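Local coordinates for fructooligosaccharide ABC transporter substrate-binding protein FusA (Streptococcus pneumoniae, PDB 5G5Y) that captures short- and long-chain fructooligosaccharides, preferring tetrasaccharides and larger, and serves the FusABC-MsmK ABC transporter in their import, at residues V135-W140 with D193-F198. Numbering follows the deposited sequence.
Sequences VNDMAW and DFKFLF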
loop_
_atom_site.group_PDB
_atom_site.type_symbol
_atom_site.label_atom_id
_atom_site.label_comp_id
_atom_site.label_asym_id
_atom_site.label_seq_id
_atom_site.Cartn_x
_atom_site.Cartn_y
_atom_site.Cartn_z
ATOM N N VAL A 135 -0.934 9.139 -0.438
ATOM C CA VAL A 135 -2.151 9.417 0.352
ATOM C C VAL A 135 -3.022 8.213 0.149
ATOM O O VAL A 135 -3.254 7.824 -1.005
ATOM C CB VAL A 135 -2.879 10.679 -0.153
ATOM C CG1 VAL A 135 -4.206 10.961 0.588
ATOM C CG2 VAL A 135 -1.972 11.862 0.059
ATOM N N ASN A 136 -3.463 7.597 1.239
ATOM C CA ASN A 136 -4.345 6.431 1.157
ATOM C C ASN A 136 -5.813 6.790 1.428
ATOM O O ASN A 136 -6.699 6.379 0.664
ATOM C CB ASN A 136 -3.830 5.283 2.026
ATOM C CG ASN A 136 -3.855 5.593 3.531
ATOM O OD1 ASN A 136 -3.513 6.675 3.972
ATOM N ND2 ASN A 136 -4.234 4.623 4.308
ATOM N N ASP A 137 -6.051 7.595 2.465
ATOM C CA ASP A 137 -7.388 7.953 2.905
ATOM C C ASP A 137 -7.854 9.326 2.400
ATOM O O ASP A 137 -8.033 10.260 3.177
ATOM C CB ASP A 137 -7.513 7.867 4.433
ATOM C CG ASP A 137 -6.669 8.883 5.172
ATOM O OD1 ASP A 137 -5.522 9.149 4.768
ATOM O OD2 ASP A 137 -7.178 9.440 6.183
ATOM N N MET A 138 -8.077 9.417 1.098
ATOM C CA MET A 138 -8.494 10.664 0.455
ATOM C C MET A 138 -9.879 11.063 0.970
ATOM O O MET A 138 -10.714 10.188 1.234
ATOM C CB MET A 138 -8.551 10.518 -1.071
ATOM C CG MET A 138 -7.229 10.265 -1.705
ATOM S SD MET A 138 -7.219 10.055 -3.499
ATOM C CE MET A 138 -8.076 11.501 -4.093
ATOM N N ALA A 139 -10.084 12.374 1.131
ATOM C CA ALA A 139 -11.388 12.936 1.543
ATOM C C ALA A 139 -12.158 13.325 0.279
ATOM O O ALA A 139 -11.564 13.881 -0.660
ATOM C CB ALA A 139 -11.196 14.125 2.446
ATOM N N TRP A 140 -13.442 12.995 0.270
ATOM C CA TRP A 140 -14.330 13.228 -0.855
ATOM C C TRP A 140 -15.537 13.997 -0.350
ATOM O O TRP A 140 -15.989 13.779 0.797
ATOM C CB TRP A 140 -14.784 11.884 -1.415
ATOM C CG TRP A 140 -13.661 10.980 -1.775
ATOM C CD1 TRP A 140 -13.072 10.059 -0.976
ATOM C CD2 TRP A 140 -13.002 10.898 -3.040
ATOM N NE1 TRP A 140 -12.070 9.433 -1.652
ATOM C CE2 TRP A 140 -12.016 9.912 -2.923
ATOM C CE3 TRP A 140 -13.145 11.574 -4.249
ATOM C CZ2 TRP A 140 -11.160 9.567 -3.976
ATOM C CZ3 TRP A 140 -12.292 11.215 -5.322
ATOM C CH2 TRP A 140 -11.324 10.239 -5.167
ATOM N N ASP A 193 -10.168 6.108 7.174
ATOM C CA ASP A 193 -9.981 6.905 8.370
ATOM C C ASP A 193 -9.865 8.402 8.049
ATOM O O ASP A 193 -9.468 8.755 6.948
ATOM C CB ASP A 193 -8.705 6.452 9.097
ATOM C CG ASP A 193 -8.579 7.078 10.475
ATOM O OD1 ASP A 193 -9.578 6.989 11.227
ATOM O OD2 ASP A 193 -7.560 7.745 10.802
ATOM N N PHE A 194 -10.119 9.269 9.042
ATOM C CA PHE A 194 -10.087 10.707 8.885
ATOM C C PHE A 194 -8.702 11.361 9.027
ATOM O O PHE A 194 -8.598 12.576 8.873
ATOM C CB PHE A 194 -11.079 11.424 9.875
ATOM C CG PHE A 194 -10.818 11.140 11.330
ATOM C CD1 PHE A 194 -9.766 11.739 12.007
ATOM C CD2 PHE A 194 -11.591 10.216 12.014
ATOM C CE1 PHE A 194 -9.515 11.433 13.341
ATOM C CE2 PHE A 194 -11.334 9.919 13.348
ATOM C CZ PHE A 194 -10.311 10.547 14.015
ATOM N N LYS A 195 -7.664 10.591 9.374
ATOM C CA LYS A 195 -6.383 11.172 9.831
ATOM C C LYS A 195 -5.709 12.074 8.766
ATOM O O LYS A 195 -4.921 12.971 9.120
ATOM C CB LYS A 195 -5.417 10.108 10.395
ATOM C CG LYS A 195 -4.847 9.149 9.342
ATOM C CD LYS A 195 -3.730 8.252 9.876
ATOM C CE LYS A 195 -4.112 7.431 11.109
ATOM N NZ LYS A 195 -5.097 6.365 10.747
ATOM N N PHE A 196 -6.044 11.886 7.484
ATOM C CA PHE A 196 -5.651 12.832 6.425
ATOM C C PHE A 196 -5.810 14.333 6.802
ATOM O O PHE A 196 -4.968 15.198 6.448
ATOM C CB PHE A 196 -6.432 12.512 5.125
ATOM C CG PHE A 196 -6.154 13.463 4.017
ATOM C CD1 PHE A 196 -4.977 13.354 3.272
ATOM C CD2 PHE A 196 -7.011 14.506 3.772
ATOM C CE1 PHE A 196 -4.679 14.259 2.269
ATOM C CE2 PHE A 196 -6.715 15.429 2.770
ATOM C CZ PHE A 196 -5.546 15.300 2.024
ATOM N N LEU A 197 -6.866 14.658 7.539
ATOM C CA LEU A 197 -7.160 16.065 7.862
ATOM C C LEU A 197 -6.216 16.642 8.919
ATOM O O LEU A 197 -6.147 17.861 9.063
ATOM C CB LEU A 197 -8.603 16.247 8.359
ATOM C CG LEU A 197 -9.714 16.058 7.302
ATOM C CD1 LEU A 197 -11.076 16.383 7.906
ATOM C CD2 LEU A 197 -9.484 16.901 6.050
ATOM N N PHE A 198 -5.511 15.799 9.669
ATOM C CA PHE A 198 -4.654 16.306 10.756
ATOM C C PHE A 198 -3.562 17.256 10.282
ATOM O O PHE A 198 -3.151 18.143 11.050
ATOM C CB PHE A 198 -4.052 15.151 11.578
ATOM C CG PHE A 198 -4.991 14.637 12.656
ATOM C CD1 PHE A 198 -6.390 14.624 12.473
ATOM C CD2 PHE A 198 -4.485 14.189 13.869
ATOM C CE1 PHE A 198 -7.242 14.157 13.477
ATOM C CE2 PHE A 198 -5.327 13.723 14.873
ATOM C CZ PHE A 198 -6.709 13.704 14.677
#
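Beside the fructooligosaccharide site, an aspartate on the run leading into strand 138-142 holds the backbone of the 3-10 segment 195-198: the carboxylate of Asp137 receives the backbone N-H of Phe196. Atom OD2 of Asp137 takes this bond from Phe196 N at 3.0 Å through its syn lone pair, fairly straight at 159°. Asp193 O comes within 2.5 Å of Asp137 OD2. An Asx turn shapes the loop here: Asp193 OD2 accepts from Lys195 N at 3.2 Å, while Lys195 NZ, on a chain bent back at chi3 and chi4, forms a salt bridge to Asp193 OD2 from the opposite face of that carboxylate. With CG anti to the backbone N (chi1 177°), the Phe196 ring is carried past Asp137 to Val135, whose CG1 lies 3.7 Å from Phe196 CD1; Ala139 CB touches CD2 of the same ring more loosely.

Asn136 ND2 is hydrogen-bonded to Asn191, a substrate-binding residue just ahead of 193-198 in the chain. Tyr412 of helix 399-412 meets the Phe196 ring, Arg450 of helix 429-455 forms a salt bridge to Asp193, and Phe268 of neighbouring strand 264-269 packs against Ala139 and Leu197.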